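Polyketide synthase type I (Bacillus amyloliquefaciens, PDB 5KKU) is a dehydratase domain from the difficidin polyketide assembly line, and probably removes water from carrier-bound intermediates during antibiotic synthesis. Local coordinates at residues 56-61 and 113-118; 74-79 and 89-94; 175-180 and 237-242. All coordinates share one frame; numbering follows the deposited sequence.

Interaction 1 of 3, residues 56-61 and 113-118; sequences ELRQII and QLYLQE
R58 and Y115 stack across two antiparallel strands. The guanidinium of R58 lies flat over one face of the Y115 ring, the planes 17° apart and the centres 3.7 Å apart. CZ stands close to the ring normal, which makes this a cation-pi contact as well. NH1 reaches farthest over the ring, 3.4 Å from CE2 of Y115. The R58 chain runs extended from CG to NE, and its CG and CD pass along the CD1 and CE1 side of the same ring.

A salt bridge fixes the rotation of the guanidinium. R58 turns its NE and NH2 side-on to E56, and both nitrogens bond OE2 in the guanidinium plane, NH2 at 2.8 Å. E56 has a second cationic partner, because OE1 pairs with R226. The carboxylate thus sits between two arginines, which probably favours its charged form.

Backbone bonds join E56 with Y115 and R58 with Q113, each a hydrogen-bonded pair. The straightest is Q113 N to R58 O, 3.0 Å at 164°. On the other face of the sheet L57 CD2 meets L114 CD1 at 4.0 Å, an apolar contact.

The pair lies in the predicted N-terminal hotdog fold. Strand 55-62 has strand 219-229 as its other neighbour, and Q59 and I60 form a G1 beta bulge facing I224. Strand 107-116 is flanked beyond by strand 86-97.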
loop_
_atom_site.group_PDB
_atom_site.type_symbol
_atom_site.label_atom_id
_atom_site.label_comp_id
_atom_site.label_asym_id
_atom_site.label_seq_id
_atom_site.Cartn_x
_atom_site.Cartn_y
_atom_site.Cartn_z
ATOM N N GLU A 56 -13.185 7.366 -3.462
ATOM C CA GLU A 56 -11.801 7.578 -3.069
ATOM C C GLU A 56 -11.667 7.512 -1.553
ATOM O O GLU A 56 -12.654 7.338 -0.838
ATOM C CB GLU A 56 -11.297 8.928 -3.583
ATOM C CG GLU A 56 -11.941 10.129 -2.909
ATOM C CD GLU A 56 -11.646 11.429 -3.632
ATOM O OE1 GLU A 56 -11.419 11.391 -4.859
ATOM O OE2 GLU A 56 -11.642 12.489 -2.971
ATOM N N LEU A 57 -10.438 7.651 -1.069
ATOM C CA LEU A 57 -10.171 7.609 0.329
ATOM C C LEU A 57 -9.371 8.788 0.827
ATOM O O LEU A 57 -8.513 9.264 0.167
ATOM C CB LEU A 57 -9.507 6.302 0.704
ATOM C CG LEU A 57 -10.062 5.040 0.125
ATOM C CD1 LEU A 57 -9.113 3.901 0.273
ATOM C CD2 LEU A 57 -11.394 4.669 0.717
ATOM N N ARG A 58 -9.664 9.260 2.007
ATOM C CA ARG A 58 -8.951 10.361 2.585
ATOM C C ARG A 58 -8.604 10.118 4.045
ATOM O O ARG A 58 -9.232 9.360 4.685
ATOM C CB ARG A 58 -9.741 11.640 2.445
ATOM C CG ARG A 58 -10.282 11.877 1.069
ATOM C CD ARG A 58 -10.872 13.253 0.983
ATOM N NE ARG A 58 -11.517 13.501 -0.280
ATOM C CZ ARG A 58 -12.468 14.397 -0.451
ATOM N NH1 ARG A 58 -12.874 15.118 0.555
ATOM N NH2 ARG A 58 -13.007 14.562 -1.636
ATOM N N GLN A 59 -7.647 10.838 4.564
ATOM C CA GLN A 59 -7.218 10.735 5.939
ATOM C C GLN A 59 -7.056 9.312 6.405
ATOM O O GLN A 59 -7.492 8.943 7.435
ATOM C CB GLN A 59 -8.130 11.506 6.870
ATOM C CG GLN A 59 -8.424 12.921 6.446
ATOM C CD GLN A 59 -7.195 13.755 6.230
ATOM O OE1 GLN A 59 -6.428 13.960 7.130
ATOM N NE2 GLN A 59 -7.009 14.235 5.029
ATOM N N ILE A 60 -6.352 8.508 5.646
ATOM C CA ILE A 60 -6.053 7.148 6.009
ATOM C C ILE A 60 -5.044 7.047 7.124
ATOM O O ILE A 60 -4.075 7.721 7.132
ATOM C CB ILE A 60 -5.528 6.398 4.806
ATOM C CG1 ILE A 60 -6.529 6.488 3.690
ATOM C CG2 ILE A 60 -5.225 4.964 5.145
ATOM C CD1 ILE A 60 -6.068 5.891 2.412
ATOM N N ILE A 61 -5.277 6.180 8.063
ATOM C CA ILE A 61 -4.322 5.925 9.100
ATOM C C ILE A 61 -4.093 4.449 9.241
ATOM O O ILE A 61 -4.999 3.750 9.462
ATOM C CB ILE A 61 -4.783 6.448 10.453
ATOM C CG1 ILE A 61 -5.175 7.889 10.380
ATOM C CG2 ILE A 61 -3.709 6.268 11.491
ATOM C CD1 ILE A 61 -5.859 8.407 11.619
ATOM N N GLN A 113 -11.697 7.988 5.622
ATOM C CA GLN A 113 -12.967 8.553 5.256
ATOM C C GLN A 113 -13.236 8.318 3.803
ATOM O O GLN A 113 -12.473 8.672 2.966
ATOM C CB GLN A 113 -12.990 10.022 5.529
ATOM C CG GLN A 113 -12.756 10.376 6.941
ATOM C CD GLN A 113 -14.008 10.253 7.780
ATOM O OE1 GLN A 113 -15.135 10.352 7.303
ATOM N NE2 GLN A 113 -13.803 10.021 9.033
ATOM N N LEU A 114 -14.328 7.676 3.505
ATOM C CA LEU A 114 -14.643 7.335 2.139
ATOM C C LEU A 114 -15.607 8.309 1.464
ATOM O O LEU A 114 -16.687 8.482 1.886
ATOM C CB LEU A 114 -15.171 5.932 2.091
ATOM C CG LEU A 114 -15.357 5.245 0.768
ATOM C CD1 LEU A 114 -15.278 3.785 1.071
ATOM C CD2 LEU A 114 -16.655 5.559 0.051
ATOM N N TYR A 115 -15.194 8.950 0.395
ATOM C CA TYR A 115 -16.035 9.873 -0.338
ATOM C C TYR A 115 -16.397 9.371 -1.705
ATOM O O TYR A 115 -15.728 8.577 -2.267
ATOM C CB TYR A 115 -15.325 11.175 -0.549
ATOM C CG TYR A 115 -15.091 11.953 0.672
ATOM C CD1 TYR A 115 -14.167 11.549 1.584
ATOM C CD2 TYR A 115 -15.788 13.092 0.918
ATOM C CE1 TYR A 115 -13.951 12.258 2.710
ATOM C CE2 TYR A 115 -15.580 13.819 2.049
ATOM C CZ TYR A 115 -14.657 13.389 2.939
ATOM O OH TYR A 115 -14.438 14.082 4.068
ATOM N N LEU A 116 -17.449 9.909 -2.249
ATOM C CA LEU A 116 -17.772 9.549 -3.581
ATOM C C LEU A 116 -16.836 10.349 -4.483
ATOM O O LEU A 116 -16.561 11.469 -4.236
ATOM C CB LEU A 116 -19.224 9.836 -3.860
ATOM C CG LEU A 116 -20.177 8.935 -3.087
ATOM C CD1 LEU A 116 -21.440 9.666 -2.727
ATOM C CD2 LEU A 116 -20.546 7.688 -3.837
ATOM N N GLN A 117 -16.332 9.724 -5.519
ATOM C CA GLN A 117 -15.449 10.401 -6.451
ATOM C C GLN A 117 -16.322 10.951 -7.556
ATOM O O GLN A 117 -17.202 10.299 -8.053
ATOM C CB GLN A 117 -14.404 9.440 -6.930
ATOM C CG GLN A 117 -13.537 9.925 -8.036
ATOM C CD GLN A 117 -13.126 8.788 -8.939
ATOM O OE1 GLN A 117 -12.869 7.649 -8.498
ATOM N NE2 GLN A 117 -13.113 9.079 -10.229
ATOM N N GLU A 118 -16.047 12.177 -7.929
ATOM C CA GLU A 118 -16.841 13.012 -8.823
ATOM C C GLU A 118 -15.973 14.056 -9.518
ATOM O O GLU A 118 -16.438 14.773 -10.404
ATOM C CB GLU A 118 -17.972 13.697 -8.052
ATOM C CG GLU A 118 -17.506 14.496 -6.847
ATOM C CD GLU A 118 -18.172 15.855 -6.755
ATOM O OE1 GLU A 118 -19.279 15.939 -6.182
ATOM O OE2 GLU A 118 -17.589 16.840 -7.256
#

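Interaction 2 of 3, residues 74-79 and 89-94; sequences KHLYVT and VEITSE
V78 and I91 form the apolar centre of this hairpin. They lie side by side and point the same way, with V78 CG2 3.8 Å from I91 CG1. The other branch, V78 CG1, is anti to the backbone N (chi1 -172°) and meets V89 CG1 at 3.8 Å. L76 extends the row: its CD2 touches I91 CG2, and its CD1 packs on S93 CB at 3.6 Å. S93 turns polar beyond that point, where OG bonds N109.

Three hydrogen-bonded pairs hold the backbones: H75 with E94, Y77 with T92 and T79 with E90. T79 N to E90 O is nearly straight, 2.9 Å at 168°.

The polar edge is on the face carrying Y77, T92 and E94. Y77 OH donates to E94 OE1 at 2.8 Å and meets that oxygen nearly along its C-O bond. The ring and carboxylate planes are 30° apart, and OE1 lies at the ring edge. T92 OG1 also lies at the ring edge, 3.9 Å from Y77 CD2. The extended E94 chain brings its carboxylate to the tyrosine, while OE2 accepts from G103 N.

V78, V89 and I91 face helix 37-49, probably the central helix of the predicted N-terminal hotdog fold, and touch M41, L45 and L42. Strand 9-15 pairs with the outer side of strand 73-83. Strand 107-116 pairs with strand 86-97, and P101 touches H75, Y77 and E94.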
loop_
_atom_site.group_PDB
_atom_site.type_symbol
_atom_site.label_atom_id
_atom_site.label_comp_id
_atom_site.label_asym_id
_atom_site.label_seq_id
_atom_site.Cartn_x
_atom_site.Cartn_y
_atom_site.Cartn_z
ATOM N N LYS A 74 -6.586 -14.800 10.524
ATOM C CA LYS A 74 -7.232 -13.601 10.985
ATOM C C LYS A 74 -8.563 -13.365 10.331
ATOM O O LYS A 74 -8.715 -13.601 9.198
ATOM C CB LYS A 74 -6.350 -12.391 10.793
ATOM C CG LYS A 74 -5.140 -12.366 11.641
ATOM C CD LYS A 74 -5.474 -12.244 13.080
ATOM C CE LYS A 74 -4.676 -11.134 13.664
ATOM N NZ LYS A 74 -3.278 -11.510 13.951
ATOM N N HIS A 75 -9.515 -12.881 11.093
ATOM C CA HIS A 75 -10.741 -12.338 10.578
ATOM C C HIS A 75 -10.746 -10.869 10.701
ATOM O O HIS A 75 -10.505 -10.358 11.725
ATOM C CB HIS A 75 -11.952 -12.900 11.303
ATOM C CG HIS A 75 -12.338 -14.260 10.853
ATOM N ND1 HIS A 75 -13.473 -14.877 11.282
ATOM C CD2 HIS A 75 -11.728 -15.128 10.031
ATOM C CE1 HIS A 75 -13.554 -16.062 10.737
ATOM N NE2 HIS A 75 -12.512 -16.236 9.966
ATOM N N LEU A 76 -11.046 -10.166 9.651
ATOM C CA LEU A 76 -11.101 -8.733 9.669
ATOM C C LEU A 76 -12.539 -8.227 9.624
ATOM O O LEU A 76 -13.369 -8.780 8.999
ATOM C CB LEU A 76 -10.317 -8.196 8.481
ATOM C CG LEU A 76 -8.816 -8.079 8.611
ATOM C CD1 LEU A 76 -8.163 -9.364 9.048
ATOM C CD2 LEU A 76 -8.204 -7.531 7.357
ATOM N N TYR A 77 -12.836 -7.163 10.321
ATOM C CA TYR A 77 -14.161 -6.572 10.317
ATOM C C TYR A 77 -14.126 -5.149 9.744
ATOM O O TYR A 77 -13.599 -4.269 10.341
ATOM C CB TYR A 77 -14.764 -6.594 11.714
ATOM C CG TYR A 77 -14.806 -7.940 12.365
ATOM C CD1 TYR A 77 -15.663 -8.893 11.933
ATOM C CD2 TYR A 77 -13.977 -8.257 13.408
ATOM C CE1 TYR A 77 -15.708 -10.114 12.514
ATOM C CE2 TYR A 77 -14.027 -9.480 14.004
ATOM C CZ TYR A 77 -14.904 -10.405 13.534
ATOM O OH TYR A 77 -14.991 -11.617 14.077
ATOM N N VAL A 78 -14.683 -4.970 8.561
ATOM C CA VAL A 78 -14.734 -3.669 7.918
ATOM C C VAL A 78 -16.061 -2.992 8.160
ATOM O O VAL A 78 -17.069 -3.444 7.711
ATOM C CB VAL A 78 -14.429 -3.728 6.412
ATOM C CG1 VAL A 78 -14.311 -2.358 5.843
ATOM C CG2 VAL A 78 -13.155 -4.450 6.127
ATOM N N THR A 79 -16.060 -1.887 8.845
ATOM C CA THR A 79 -17.298 -1.253 9.235
ATOM C C THR A 79 -17.507 0.093 8.579
ATOM O O THR A 79 -16.768 0.998 8.792
ATOM C CB THR A 79 -17.357 -1.071 10.761
ATOM O OG1 THR A 79 -17.380 -2.333 11.377
ATOM C CG2 THR A 79 -18.573 -0.310 11.195
ATOM N N VAL A 89 -14.770 4.658 7.680
ATOM C CA VAL A 89 -14.462 3.266 7.591
ATOM C C VAL A 89 -13.398 2.840 8.578
ATOM O O VAL A 89 -12.381 3.443 8.705
ATOM C CB VAL A 89 -14.050 2.868 6.183
ATOM C CG1 VAL A 89 -13.673 1.412 6.125
ATOM C CG2 VAL A 89 -15.155 3.151 5.215
ATOM N N GLU A 90 -13.635 1.746 9.261
ATOM C CA GLU A 90 -12.636 1.212 10.151
ATOM C C GLU A 90 -12.473 -0.269 9.984
ATOM O O GLU A 90 -13.445 -0.971 9.851
ATOM C CB GLU A 90 -12.982 1.528 11.579
ATOM C CG GLU A 90 -12.807 2.973 11.921
ATOM C CD GLU A 90 -13.294 3.290 13.302
ATOM O OE1 GLU A 90 -12.499 3.728 14.133
ATOM O OE2 GLU A 90 -14.484 3.069 13.547
ATOM N N ILE A 91 -11.248 -0.717 10.031
ATOM C CA ILE A 91 -10.939 -2.118 9.960
ATOM C C ILE A 91 -10.319 -2.631 11.252
ATOM O O ILE A 91 -9.340 -2.147 11.737
ATOM C CB ILE A 91 -10.020 -2.412 8.803
ATOM C CG1 ILE A 91 -10.614 -1.925 7.512
ATOM C CG2 ILE A 91 -9.712 -3.886 8.759
ATOM C CD1 ILE A 91 -9.742 -2.187 6.353
ATOM N N THR A 92 -10.913 -3.638 11.826
ATOM C CA THR A 92 -10.316 -4.277 12.961
ATOM C C THR A 92 -10.118 -5.730 12.618
ATOM O O THR A 92 -10.563 -6.158 11.622
ATOM C CB THR A 92 -11.189 -4.149 14.214
ATOM O OG1 THR A 92 -12.452 -4.716 13.965
ATOM C CG2 THR A 92 -11.344 -2.780 14.566
ATOM N N SER A 93 -9.498 -6.475 13.505
ATOM C CA SER A 93 -9.266 -7.878 13.269
ATOM C C SER A 93 -9.109 -8.736 14.498
ATOM O O SER A 93 -8.846 -8.269 15.557
ATOM C CB SER A 93 -8.069 -8.067 12.371
ATOM O OG SER A 93 -6.993 -7.369 12.846
ATOM N N GLU A 94 -9.204 -10.028 14.318
ATOM C CA GLU A 94 -9.224 -10.955 15.403
ATOM C C GLU A 94 -8.637 -12.260 15.005
ATOM O O GLU A 94 -8.702 -12.583 13.886
ATOM C CB GLU A 94 -10.674 -11.166 15.768
ATOM C CG GLU A 94 -10.982 -12.006 16.954
ATOM C CD GLU A 94 -12.361 -12.597 16.889
ATOM O OE1 GLU A 94 -13.240 -12.019 16.289
ATOM O OE2 GLU A 94 -12.560 -13.642 17.480
#

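Interaction 3 of 3, residues 175-180 and 237-242; sequences MELTLS and IYTYSA
M175 and T239 pack side by side on the buried face of two antiparallel strands. The M175 chain bends at its last torsion (chi3 -57°), which brings CE to 3.7 Å from T239 CG2. L177 fills the next place on this face. Its CB meets I237 CG1 at 4.0 Å, and its CD1 reaches T239 OG1 at 3.8 Å. That hydroxyl has its polar partner in S200 OG, on helix 194-200. I237 packs on F196 and S200 of the same helix, so this face is closed tightly.

Two hydrogen-bonded pairs, M175 with T239 and L177 with I237, tie the backbones. L177 N to I237 O is almost straight, at 3.0 Å.

On the opposite face Y238 is buried, but E176 beside it is partly exposed, and the contact there is looser. E176 and Y238 lie alongside each other. With CG anti to the backbone N (chi1 -170°), the extended glutamate runs beside the ring, and its CG comes to 3.5 Å from Y238 CE2. Y238 OH donates to E176 OE2 over 3.2 Å, a rather long bond that meets the anti lone pair of OE2. The carboxylate and ring planes stand 49° apart. R268 gives Y238 OH a further, weak bond. M132 of helix 128-133 touches both side chains.

The strands belong to the predicted C-terminal hotdog fold, in which a curved antiparallel sheet wraps a helix. Helix 194-200 carries D198, the predicted proton donor, and the L177 side chain is about 9 Å from that of D198. This contact therefore forms part of the sheet behind the probable active-site helix.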
loop_
_atom_site.group_PDB
_atom_site.type_symbol
_atom_site.label_atom_id
_atom_site.label_comp_id
_atom_site.label_asym_id
_atom_site.label_seq_id
_atom_site.Cartn_x
_atom_site.Cartn_y
_atom_site.Cartn_z
ATOM N N MET A 175 8.921 4.452 -11.660
ATOM C CA MET A 175 9.122 3.034 -11.384
ATOM C C MET A 175 8.291 2.117 -12.279
ATOM O O MET A 175 7.067 2.055 -12.158
ATOM C CB MET A 175 8.827 2.732 -9.913
ATOM C CG MET A 175 9.896 3.224 -8.951
ATOM S SD MET A 175 9.569 2.750 -7.242
ATOM C CE MET A 175 7.945 3.465 -6.998
ATOM N N GLU A 176 8.970 1.404 -13.171
ATOM C CA GLU A 176 8.324 0.486 -14.059
ATOM C C GLU A 176 8.124 -0.791 -13.310
ATOM O O GLU A 176 9.049 -1.428 -12.936
ATOM C CB GLU A 176 9.154 0.281 -15.314
ATOM C CG GLU A 176 8.418 -0.476 -16.387
ATOM C CD GLU A 176 9.249 -0.703 -17.603
ATOM O OE1 GLU A 176 10.389 -1.076 -17.455
ATOM O OE2 GLU A 176 8.770 -0.515 -18.707
ATOM N N LEU A 177 6.890 -1.138 -13.051
ATOM C CA LEU A 177 6.586 -2.287 -12.259
ATOM C C LEU A 177 5.737 -3.308 -12.974
ATOM O O LEU A 177 4.770 -2.975 -13.594
ATOM C CB LEU A 177 5.896 -1.821 -10.992
ATOM C CG LEU A 177 6.713 -0.875 -10.138
ATOM C CD1 LEU A 177 5.872 -0.032 -9.241
ATOM C CD2 LEU A 177 7.645 -1.699 -9.325
ATOM N N THR A 178 6.095 -4.573 -12.854
ATOM C CA THR A 178 5.332 -5.679 -13.387
ATOM C C THR A 178 5.215 -6.807 -12.379
ATOM O O THR A 178 6.120 -7.108 -11.679
ATOM C CB THR A 178 5.905 -6.218 -14.687
ATOM O OG1 THR A 178 5.917 -5.189 -15.654
ATOM C CG2 THR A 178 5.072 -7.246 -15.230
ATOM N N LEU A 179 4.086 -7.466 -12.341
ATOM C CA LEU A 179 3.908 -8.570 -11.460
ATOM C C LEU A 179 4.628 -9.826 -11.910
ATOM O O LEU A 179 4.971 -9.955 -13.041
ATOM C CB LEU A 179 2.449 -8.867 -11.283
ATOM C CG LEU A 179 1.527 -7.693 -11.059
ATOM C CD1 LEU A 179 0.125 -8.217 -11.199
ATOM C CD2 LEU A 179 1.720 -7.095 -9.706
ATOM N N SER A 180 4.881 -10.735 -11.002
ATOM C CA SER A 180 5.252 -12.075 -11.345
ATOM C C SER A 180 4.066 -12.781 -11.988
ATOM O O SER A 180 2.980 -12.382 -11.792
ATOM C CB SER A 180 5.664 -12.831 -10.092
ATOM O OG SER A 180 4.589 -13.039 -9.223
ATOM N N ILE A 237 2.615 -1.045 -14.620
ATOM C CA ILE A 237 2.356 0.325 -14.246
ATOM C C ILE A 237 3.584 1.190 -14.100
ATOM O O ILE A 237 4.695 0.718 -14.025
ATOM C CB ILE A 237 1.545 0.454 -12.975
ATOM C CG1 ILE A 237 2.332 -0.082 -11.798
ATOM C CG2 ILE A 237 0.207 -0.223 -13.105
ATOM C CD1 ILE A 237 1.789 0.268 -10.461
ATOM N N TYR A 238 3.376 2.479 -14.035
ATOM C CA TYR A 238 4.451 3.427 -13.935
ATOM C C TYR A 238 4.188 4.408 -12.848
ATOM O O TYR A 238 3.431 5.298 -13.029
ATOM C CB TYR A 238 4.659 4.128 -15.267
ATOM C CG TYR A 238 4.949 3.185 -16.388
ATOM C CD1 TYR A 238 3.957 2.505 -17.020
ATOM C CD2 TYR A 238 6.206 2.983 -16.790
ATOM C CE1 TYR A 238 4.237 1.634 -18.002
ATOM C CE2 TYR A 238 6.494 2.115 -17.771
ATOM C CZ TYR A 238 5.512 1.469 -18.390
ATOM O OH TYR A 238 5.840 0.632 -19.344
ATOM N N THR A 239 4.826 4.197 -11.729
ATOM C CA THR A 239 4.693 5.016 -10.584
ATOM C C THR A 239 5.601 6.243 -10.629
ATOM O O THR A 239 6.776 6.151 -10.504
ATOM C CB THR A 239 4.891 4.178 -9.299
ATOM O OG1 THR A 239 3.885 3.168 -9.231
ATOM C CG2 THR A 239 4.801 5.047 -8.098
ATOM N N TYR A 240 5.031 7.404 -10.803
ATOM C CA TYR A 240 5.764 8.596 -10.875
ATOM C C TYR A 240 5.771 9.335 -9.545
ATOM O O TYR A 240 4.775 9.402 -8.880
ATOM C CB TYR A 240 5.156 9.461 -11.942
ATOM C CG TYR A 240 5.667 10.850 -11.966
ATOM C CD1 TYR A 240 6.767 11.170 -12.691
ATOM C CD2 TYR A 240 5.041 11.836 -11.295
ATOM C CE1 TYR A 240 7.256 12.418 -12.712
ATOM C CE2 TYR A 240 5.524 13.106 -11.315
ATOM C CZ TYR A 240 6.632 13.385 -12.041
ATOM O OH TYR A 240 7.137 14.595 -12.072
ATOM N N SER A 241 6.891 9.909 -9.187
ATOM C CA SER A 241 7.062 10.638 -7.960
ATOM C C SER A 241 8.033 11.834 -8.143
ATOM O O SER A 241 8.980 11.754 -8.855
ATOM C CB SER A 241 7.510 9.652 -6.905
ATOM O OG SER A 241 7.920 10.218 -5.728
ATOM N N ALA A 242 7.714 12.959 -7.533
ATOM C CA ALA A 242 8.532 14.148 -7.645
ATOM C C ALA A 242 9.130 14.655 -6.354
ATOM O O ALA A 242 8.536 14.661 -5.332
ATOM C CB ALA A 242 7.773 15.243 -8.317
#

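Overall arrangement
Interactions 1 and 2 belong to the predicted N-terminal hotdog fold, and interaction 3 to the C-terminal one. Along the chain, interaction 2 is nested inside the loop closed by interaction 1, and interaction 3 follows both. The centres of interactions 1 and 2 are about 18 Å apart. Strand 107-116 of interaction 1 and strand 86-97 of interaction 2 are neighbours, and the two contacts touch where L114 CB packs on V89 CG2 at 4.2 Å. Interaction 3 lies about 23 Å from interaction 1 and about 29 Å from interaction 2, centre to centre, and touches neither. Strand 55-62 of interaction 1 pairs with strand 219-229 of the second fold. Interaction 1 thus sits at the seam that joins the two halves into a double hotdog.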